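PDB 3PNU: dihydroorotase from Campylobacter jejuni subsp. jejuni, which probably catalyses the reversible, zinc-dependent cyclization of N-carbamoyl-L-aspartate to dihydroorotate in de novo pyrimidine biosynthesis. Local coordinates for residues Val186-Leu198 against Lys233-Leu245. Sequence-based numbering, arbitrary orientation.
With ZN (zinc ion), chain C.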
ATOM      1  N   VAL A 186      19.964 -18.682  -0.872  1.00 31.22           N
ATOM      2  CA  VAL A 186      18.655 -18.653  -1.513  1.00 32.15           C
ATOM      3  C   VAL A 186      17.927 -17.360  -1.174  1.00 32.13           C
ATOM      4  O   VAL A 186      17.619 -17.089  -0.016  1.00 31.50           O
ATOM      5  CB  VAL A 186      17.786 -19.871  -1.118  1.00 32.40           C
ATOM      6  CG1 VAL A 186      16.474 -19.884  -1.920  1.00 30.48           C
ATOM      7  CG2 VAL A 186      18.562 -21.146  -1.363  1.00 30.08           C
ATOM      8  N   MET A 187      17.700 -16.554  -2.209  1.00 32.03           N
ATOM      9  CA  MET A 187      16.967 -15.309  -2.089  1.00 31.13           C
ATOM     10  C   MET A 187      15.483 -15.698  -2.030  1.00 32.26           C
ATOM     11  O   MET A 187      14.870 -15.977  -3.060  1.00 30.87           O
ATOM     12  CB  MET A 187      17.244 -14.424  -3.315  1.00 30.24           C
ATOM     13  CG  MET A 187      18.732 -14.101  -3.528  1.00 30.68           C
ATOM     14  SD  MET A 187      19.079 -12.926  -4.854  1.00 32.19           S
ATOM     15  CE  MET A 187      18.419 -13.794  -6.266  1.00 28.15           C
ATOM     16  N   GLU A 188      14.910 -15.752  -0.831  1.00 31.90           N
ATOM     17  CA  GLU A 188      13.498 -16.140  -0.686  1.00 31.11           C
ATOM     18  C   GLU A 188      12.529 -15.148  -1.255  1.00 32.57           C
ATOM     19  O   GLU A 188      12.826 -13.951  -1.353  1.00 33.65           O
ATOM     20  CB  GLU A 188      13.151 -16.378   0.779  1.00 32.09           C
ATOM     21  CG  GLU A 188      13.886 -17.567   1.376  1.00 33.29           C
ATOM     22  CD  GLU A 188      13.509 -18.897   0.707  1.00 34.57           C
ATOM     23  OE1 GLU A 188      12.395 -19.023   0.108  1.00 34.34           O
ATOM     24  OE2 GLU A 188      14.338 -19.818   0.803  1.00 37.96           O
ATOM     25  N   HIS A 189      11.345 -15.656  -1.609  1.00 33.61           N
ATOM     26  CA  HIS A 189      10.265 -14.867  -2.219  1.00 33.04           C
ATOM     27  C   HIS A 189      10.719 -13.595  -2.935  1.00 33.50           C
ATOM     28  O   HIS A 189      10.441 -12.485  -2.493  1.00 34.78           O
ATOM     29  CB  HIS A 189       9.188 -14.528  -1.205  1.00 32.76           C
ATOM     30  CG  HIS A 189       9.709 -14.043   0.108  1.00 33.18           C
ATOM     31  ND1 HIS A 189      10.552 -12.963   0.222  1.00 35.13           N
ATOM     32  CD2 HIS A 189       9.462 -14.465   1.372  1.00 35.85           C
ATOM     33  CE1 HIS A 189      10.838 -12.767   1.500  1.00 32.47           C
ATOM     34  NE2 HIS A 189      10.175 -13.653   2.217  1.00 35.03           N
ATOM     35  N   ILE A 190      11.420 -13.746  -4.043  1.00 33.31           N
ATOM     36  CA  ILE A 190      11.856 -12.560  -4.764  1.00 31.93           C
ATOM     37  C   ILE A 190      10.654 -11.929  -5.427  1.00 31.89           C
ATOM     38  O   ILE A 190       9.706 -12.624  -5.841  1.00 33.36           O
ATOM     39  CB  ILE A 190      12.962 -12.824  -5.755  1.00 31.86           C
ATOM     40  CG1 ILE A 190      12.523 -13.788  -6.873  1.00 31.31           C
ATOM     41  CG2 ILE A 190      14.199 -13.371  -5.014  1.00 32.00           C
ATOM     42  CD1 ILE A 190      13.557 -13.833  -8.067  1.00 23.97           C
ATOM     43  N   THR A 191      10.695 -10.607  -5.520  1.00 31.33           N
ATOM     44  CA  THR A 191       9.595  -9.829  -6.049  1.00 31.62           C
ATOM     45  C   THR A 191       9.995  -8.697  -6.974  1.00 32.27           C
ATOM     46  O   THR A 191       9.157  -7.909  -7.343  1.00 33.70           O
ATOM     47  CB  THR A 191       8.873  -9.180  -4.879  1.00 32.59           C
ATOM     48  OG1 THR A 191       9.778  -8.285  -4.215  1.00 28.29           O
ATOM     49  CG2 THR A 191       8.377 -10.265  -3.876  1.00 31.44           C
ATOM     50  N   THR A 192      11.264  -8.616  -7.340  1.00 32.39           N
ATOM     51  CA  THR A 192      11.751  -7.536  -8.164  1.00 32.91           C
ATOM     52  C   THR A 192      12.564  -8.015  -9.350  1.00 34.38           C
ATOM     53  O   THR A 192      13.203  -9.077  -9.322  1.00 35.56           O
ATOM     54  CB  THR A 192      12.723  -6.649  -7.369  1.00 33.60           C
ATOM     55  OG1 THR A 192      13.861  -7.429  -6.979  1.00 34.97           O
ATOM     56  CG2 THR A 192      12.053  -6.040  -6.120  1.00 33.21           C
ATOM     57  N   LYS A 193      12.571  -7.202 -10.388  1.00 35.65           N
ATOM     58  CA  LYS A 193      13.371  -7.481 -11.558  1.00 35.85           C
ATOM     59  C   LYS A 193      14.846  -7.433 -11.149  1.00 35.50           C
ATOM     60  O   LYS A 193      15.670  -8.177 -11.667  1.00 34.47           O
ATOM     61  CB  LYS A 193      13.059  -6.458 -12.633  1.00 37.52           C
ATOM     62  CG  LYS A 193      13.791  -6.671 -13.961  1.00 41.09           C
ATOM     63  CD  LYS A 193      13.254  -5.722 -15.002  1.00 44.97           C
ATOM     64  CE  LYS A 193      14.030  -5.810 -16.304  1.00 52.73           C
ATOM     65  NZ  LYS A 193      13.459  -4.887 -17.329  1.00 58.39           N
ATOM     66  N   THR A 194      15.173  -6.570 -10.196  1.00 34.51           N
ATOM     67  CA  THR A 194      16.535  -6.470  -9.726  1.00 35.11           C
ATOM     68  C   THR A 194      17.054  -7.826  -9.270  1.00 35.14           C
ATOM     69  O   THR A 194      18.172  -8.190  -9.605  1.00 37.31           O
ATOM     70  CB  THR A 194      16.668  -5.495  -8.530  1.00 36.19           C
ATOM     71  OG1 THR A 194      16.085  -4.229  -8.867  1.00 37.97           O
ATOM     72  CG2 THR A 194      18.138  -5.311  -8.130  1.00 29.81           C
ATOM     73  N   LEU A 195      16.260  -8.578  -8.511  1.00 33.99           N
ATOM     74  CA  LEU A 195      16.755  -9.872  -8.018  1.00 32.86           C
ATOM     75  C   LEU A 195      16.629 -10.957  -9.079  1.00 34.07           C
ATOM     76  O   LEU A 195      17.395 -11.918  -9.086  1.00 33.88           O
ATOM     77  CB  LEU A 195      16.142 -10.263  -6.664  1.00 29.09           C
ATOM     78  CG  LEU A 195      16.511  -9.316  -5.515  1.00 29.14           C
ATOM     79  CD1 LEU A 195      16.068  -9.885  -4.163  1.00 24.27           C
ATOM     80  CD2 LEU A 195      18.039  -9.031  -5.459  1.00 24.70           C
ATOM     81  N   CYS A 196      15.676 -10.813  -9.984  1.00 36.17           N
ATOM     82  CA  CYS A 196      15.604 -11.755 -11.090  1.00 38.48           C
ATOM     83  C   CYS A 196      16.918 -11.684 -11.857  1.00 37.54           C
ATOM     84  O   CYS A 196      17.476 -12.699 -12.207  1.00 38.98           O
ATOM     85  CB  CYS A 196      14.445 -11.450 -12.028  1.00 38.02           C
ATOM     86  SG  CYS A 196      12.862 -11.730 -11.249  1.00 40.27           S
ATOM     87  N   GLU A 197      17.411 -10.483 -12.097  1.00 37.83           N
ATOM     88  CA  GLU A 197      18.674 -10.291 -12.831  1.00 39.28           C
ATOM     89  C   GLU A 197      19.899 -10.706 -12.044  1.00 38.66           C
ATOM     90  O   GLU A 197      20.755 -11.401 -12.578  1.00 39.91           O
ATOM     91  CB  GLU A 197      18.807  -8.837 -13.297  1.00 40.07           C
ATOM     92  CG  GLU A 197      17.803  -8.511 -14.413  1.00 44.81           C
ATOM     93  CD  GLU A 197      17.778  -7.048 -14.836  1.00 52.27           C
ATOM     94  OE1 GLU A 197      18.514  -6.212 -14.259  1.00 52.40           O
ATOM     95  OE2 GLU A 197      16.993  -6.738 -15.761  1.00 57.72           O
ATOM     96  N   LEU A 198      19.970 -10.304 -10.773  1.00 37.72           N
ATOM     97  CA  LEU A 198      21.110 -10.641  -9.918  1.00 38.07           C
ATOM     98  C   LEU A 198      21.300 -12.157  -9.803  1.00 38.91           C
ATOM     99  O   LEU A 198      22.404 -12.626  -9.640  1.00 40.69           O
ATOM    100  CB  LEU A 198      20.944 -10.052  -8.512  1.00 37.48           C
ATOM    101  CG  LEU A 198      22.151 -10.147  -7.564  1.00 39.49           C
ATOM    102  CD1 LEU A 198      23.307  -9.190  -7.994  1.00 38.93           C
ATOM    103  CD2 LEU A 198      21.742  -9.833  -6.151  1.00 36.44           C
ATOM    104  N   LYS A 233       4.675  -9.259   2.782  1.00 39.59           N
ATOM    105  CA  LYS A 233       6.037  -8.811   2.716  1.00 40.33           C
ATOM    106  C   LYS A 233       6.822  -9.911   1.994  1.00 39.55           C
ATOM    107  O   LYS A 233       6.711 -11.085   2.349  1.00 41.59           O
ATOM    108  CB  LYS A 233       6.575  -8.567   4.128  1.00 41.79           C
ATOM    109  CG  LYS A 233       5.820  -7.433   4.847  1.00 45.48           C
ATOM    110  CD  LYS A 233       6.361  -7.168   6.243  1.00 53.24           C
ATOM    111  CE  LYS A 233       5.531  -6.089   7.019  1.00 53.47           C
ATOM    112  NZ  LYS A 233       5.726  -4.714   6.507  1.00 52.40           N
ATOM    113  N   PRO A 234       7.586  -9.556   0.950  1.00 37.81           N
ATOM    114  CA  PRO A 234       7.758  -8.229   0.376  1.00 35.74           C
ATOM    115  C   PRO A 234       6.537  -7.835  -0.416  1.00 34.92           C
ATOM    116  O   PRO A 234       5.918  -8.661  -1.081  1.00 35.41           O
ATOM    117  CB  PRO A 234       8.965  -8.402  -0.549  1.00 36.30           C
ATOM    118  CG  PRO A 234       9.610  -9.688  -0.104  1.00 34.56           C
ATOM    119  CD  PRO A 234       8.496 -10.526   0.325  1.00 36.68           C
ATOM    120  N   ILE A 235       6.196  -6.565  -0.335  1.00 34.68           N
ATOM    121  CA  ILE A 235       5.044  -6.016  -1.008  1.00 32.80           C
ATOM    122  C   ILE A 235       5.056  -6.315  -2.504  1.00 31.27           C
ATOM    123  O   ILE A 235       6.116  -6.358  -3.130  1.00 30.54           O
ATOM    124  CB  ILE A 235       5.013  -4.466  -0.783  1.00 33.81           C
ATOM    125  CG1 ILE A 235       3.679  -3.884  -1.211  1.00 36.13           C
ATOM    126  CG2 ILE A 235       6.210  -3.747  -1.478  1.00 31.85           C
ATOM    127  CD1 ILE A 235       2.532  -4.393  -0.370  1.00 34.61           C
ATOM    128  N   ALA A 236       3.885  -6.531  -3.083  1.00 29.87           N
ATOM    129  CA  ALA A 236       3.798  -6.729  -4.526  1.00 30.53           C
ATOM    130  C   ALA A 236       4.262  -5.410  -5.162  1.00 31.35           C
ATOM    131  O   ALA A 236       3.934  -4.329  -4.678  1.00 31.79           O
ATOM    132  CB  ALA A 236       2.395  -7.064  -4.954  1.00 29.52           C
ATOM    133  N   LYS A 237       4.991  -5.494  -6.260  1.00 31.95           N
ATOM    134  CA  LYS A 237       5.571  -4.295  -6.867  1.00 32.45           C
ATOM    135  C   LYS A 237       5.020  -3.933  -8.249  1.00 35.04           C
ATOM    136  O   LYS A 237       3.806  -3.906  -8.426  1.00 38.05           O
ATOM    137  CB  LYS A 237       7.113  -4.418  -6.812  1.00 31.37           C
ATOM    138  CG  LYS A 237       7.588  -4.504  -5.324  1.00 31.32           C
ATOM    139  CD  LYS A 237       9.014  -4.723  -5.133  1.00 29.15           C
ATOM    140  CE  LYS A 237       9.359  -4.788  -3.659  1.00 29.35           C
ATOM    141  NZ  LYS A 237       8.740  -5.914  -2.952  1.00 32.77           N
ATOM    142  N   ARG A 238       5.890  -3.650  -9.214  1.00 35.67           N
ATOM    143  CA  ARG A 238       5.454  -3.191 -10.515  1.00 36.82           C
ATOM    144  C   ARG A 238       5.199  -4.257 -11.555  1.00 38.11           C
ATOM    145  O   ARG A 238       5.592  -5.423 -11.406  1.00 38.88           O
ATOM    146  CB  ARG A 238       6.495  -2.212 -11.077  1.00 37.64           C
ATOM    147  CG  ARG A 238       6.615  -0.936 -10.281  1.00 38.19           C
ATOM    148  CD  ARG A 238       7.723  -0.036 -10.798  1.00 40.15           C
ATOM    149  NE  ARG A 238       7.678   1.240 -10.089  1.00 40.79           N
ATOM    150  CZ  ARG A 238       7.015   2.318 -10.497  1.00 44.56           C
ATOM    151  NH1 ARG A 238       6.338   2.310 -11.645  1.00 41.97           N
ATOM    152  NH2 ARG A 238       7.032   3.422  -9.750  1.00 46.03           N
ATOM    153  N   TYR A 239       4.536  -3.841 -12.622  0.50 37.92           N
ATOM    154  CA  TYR A 239       4.205  -4.725 -13.713  0.50 38.29           C
ATOM    155  C   TYR A 239       5.435  -5.424 -14.304  0.50 38.90           C
ATOM    156  O   TYR A 239       5.396  -6.617 -14.566  0.50 39.00           O
ATOM    157  CB  TYR A 239       3.437  -3.947 -14.784  0.50 38.73           C
ATOM    158  CG  TYR A 239       2.079  -3.440 -14.317  0.50 36.82           C
ATOM    159  CD1 TYR A 239       0.955  -4.243 -14.419  0.50 35.25           C
ATOM    160  CD2 TYR A 239       1.924  -2.160 -13.782  0.50 38.51           C
ATOM    161  CE1 TYR A 239      -0.290  -3.800 -14.002  0.50 35.45           C
ATOM    162  CE2 TYR A 239       0.674  -1.708 -13.355  0.50 38.40           C
ATOM    163  CZ  TYR A 239      -0.423  -2.541 -13.475  0.50 37.44           C
ATOM    164  OH  TYR A 239      -1.670  -2.126 -13.075  0.50 43.64           O
ATOM    165  N   GLU A 240       6.522  -4.684 -14.501  1.00 39.74           N
ATOM    166  CA  GLU A 240       7.749  -5.251 -15.047  1.00 40.69           C
ATOM    167  C   GLU A 240       8.423  -6.200 -14.058  1.00 40.31           C
ATOM    168  O   GLU A 240       9.149  -7.122 -14.457  1.00 39.73           O
ATOM    169  CB  GLU A 240       8.703  -4.175 -15.625  1.00 41.38           C
ATOM    170  CG  GLU A 240       8.721  -2.836 -14.887  1.00 47.73           C
ATOM    171  CD  GLU A 240       7.562  -1.925 -15.318  1.00 47.63           C
ATOM    172  OE1 GLU A 240       7.319  -1.767 -16.536  1.00 51.07           O
ATOM    173  OE2 GLU A 240       6.904  -1.363 -14.435  1.00 47.66           O
ATOM    174  N   ASP A 241       8.151  -6.006 -12.778  1.00 39.34           N
ATOM    175  CA  ASP A 241       8.692  -6.889 -11.769  1.00 38.77           C
ATOM    176  C   ASP A 241       7.997  -8.246 -11.889  1.00 38.06           C
ATOM    177  O   ASP A 241       8.656  -9.275 -11.912  1.00 36.55           O
ATOM    178  CB  ASP A 241       8.532  -6.289 -10.369  1.00 38.33           C
ATOM    179  CG  ASP A 241       9.406  -5.061 -10.163  1.00 37.62           C
ATOM    180  OD1 ASP A 241      10.616  -5.115 -10.492  1.00 35.42           O
ATOM    181  OD2 ASP A 241       8.885  -4.053  -9.658  1.00 35.03           O
ATOM    182  N   LYS A 242       6.670  -8.224 -11.991  1.00 38.47           N
ATOM    183  CA  LYS A 242       5.876  -9.439 -12.108  1.00 38.86           C
ATOM    184  C   LYS A 242       6.202 -10.192 -13.381  1.00 39.55           C
ATOM    185  O   LYS A 242       6.294 -11.419 -13.377  1.00 39.55           O
ATOM    186  CB  LYS A 242       4.398  -9.118 -12.127  1.00 38.82           C
ATOM    187  CG  LYS A 242       3.563 -10.341 -12.086  1.00 39.77           C
ATOM    188  CD  LYS A 242       2.111 -10.056 -12.102  1.00 42.89           C
ATOM    189  CE  LYS A 242       1.629  -9.605 -13.443  1.00 47.15           C
ATOM    190  NZ  LYS A 242       0.144  -9.655 -13.415  1.00 55.08           N
ATOM    191  N   GLU A 243       6.352  -9.465 -14.479  0.60 40.25           N
ATOM    192  CA  GLU A 243       6.685 -10.089 -15.737  0.60 40.43           C
ATOM    193  C   GLU A 243       8.015 -10.839 -15.622  0.60 40.04           C
ATOM    194  O   GLU A 243       8.108 -11.979 -16.060  0.60 41.43           O
ATOM    195  CB  GLU A 243       6.732  -9.055 -16.866  0.60 40.95           C
ATOM    196  CG  GLU A 243       5.385  -8.430 -17.258  0.60 44.74           C
ATOM    197  CD  GLU A 243       4.420  -9.401 -17.943  0.60 49.11           C
ATOM    198  OE1 GLU A 243       4.024  -9.126 -19.104  0.60 50.25           O
ATOM    199  OE2 GLU A 243       4.070 -10.438 -17.341  0.60 51.94           O
ATOM    200  N   ALA A 244       9.031 -10.226 -15.014  1.00 38.69           N
ATOM    201  CA  ALA A 244      10.330 -10.895 -14.876  1.00 38.33           C
ATOM    202  C   ALA A 244      10.221 -12.164 -14.029  1.00 39.60           C
ATOM    203  O   ALA A 244      10.868 -13.168 -14.338  1.00 39.09           O
ATOM    204  CB  ALA A 244      11.361  -9.968 -14.312  1.00 36.56           C
ATOM    205  N   LEU A 245       9.404 -12.123 -12.967  1.00 39.52           N
ATOM    206  CA  LEU A 245       9.198 -13.301 -12.118  1.00 39.30           C
ATOM    207  C   LEU A 245       8.526 -14.410 -12.942  1.00 41.33           C
ATOM    208  O   LEU A 245       8.922 -15.577 -12.863  1.00 40.32           O
ATOM    209  CB  LEU A 245       8.339 -12.964 -10.890  1.00 38.66           C
ATOM    210  CG  LEU A 245       8.942 -11.970  -9.882  1.00 39.34           C
ATOM    211  CD1 LEU A 245       7.912 -11.418  -8.902  1.00 30.42           C
ATOM    212  CD2 LEU A 245      10.098 -12.622  -9.127  1.00 40.40           C
TER
HETATM  213 ZN    ZN C 336      10.030 -13.819   4.248  1.00 42.27          ZN
HETATM  214  O   HOH W   1       6.248  -7.970  -7.138  1.00 35.46           O
HETATM  215  O   HOH W   2      13.266  -4.172  -9.871  1.00 34.74           O
HETATM  216  O   HOH W   3       8.037 -14.126   4.087  1.00 45.05           O
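Lys237 reaches across to Thr191 and Thr192, meeting them along its length from CB to NZ. CB lies near the carbonyl oxygen of Thr191. With chi2 and chi3 extended, Lys237 CD runs against Thr192 CG2 at 3.5 Å, and CE passes on toward Thr191 OG1. The bend at chi4 (64°) then turns Lys237 NZ to donate to two oxygens: Thr191 OG1 at 2.9 Å, and its own loop's Ile235 O, met on a lone pair in the carbonyl plane. Glu166 also hydrogen-bonds both threonine hydroxyls, so an acidic group probably balances the buried ammonium. A water joins the two backbones, donating to Thr191 O and accepting from Lys237 N.

Asp241 ties the starts of the two helices together. Asp241 OD1 accepts from Lys193 N at 2.9 Å, nearly straight (165°) but 26° out of the carboxylate plane, while OD2 takes Arg238 N on its anti lone pair; a water held by Thr194 N also donates to OD1, and these three bonds together limit the carboxylate's rotation. Deeper in, Leu245 CD2 sits 3.5 Å from Ile190 CG1 and also touches Cys196 SG, which Ala244 CB meets as well.

At the other end Pro234, after a cis peptide, lays CD over one face of the His189 imidazole, 3.5 Å from its centroid, a CH-pi contact offset toward ND1; Glu188 CB covers the opposite face. Held between them, the ring presents His189 NE2 to zinc at 2.0 Å, with His155 a fellow ligand. A histidine at the C-terminal end region of a barrel strand, binding one metal of a binuclear zinc centre, is characteristic of the amidohydrolase TIM barrel.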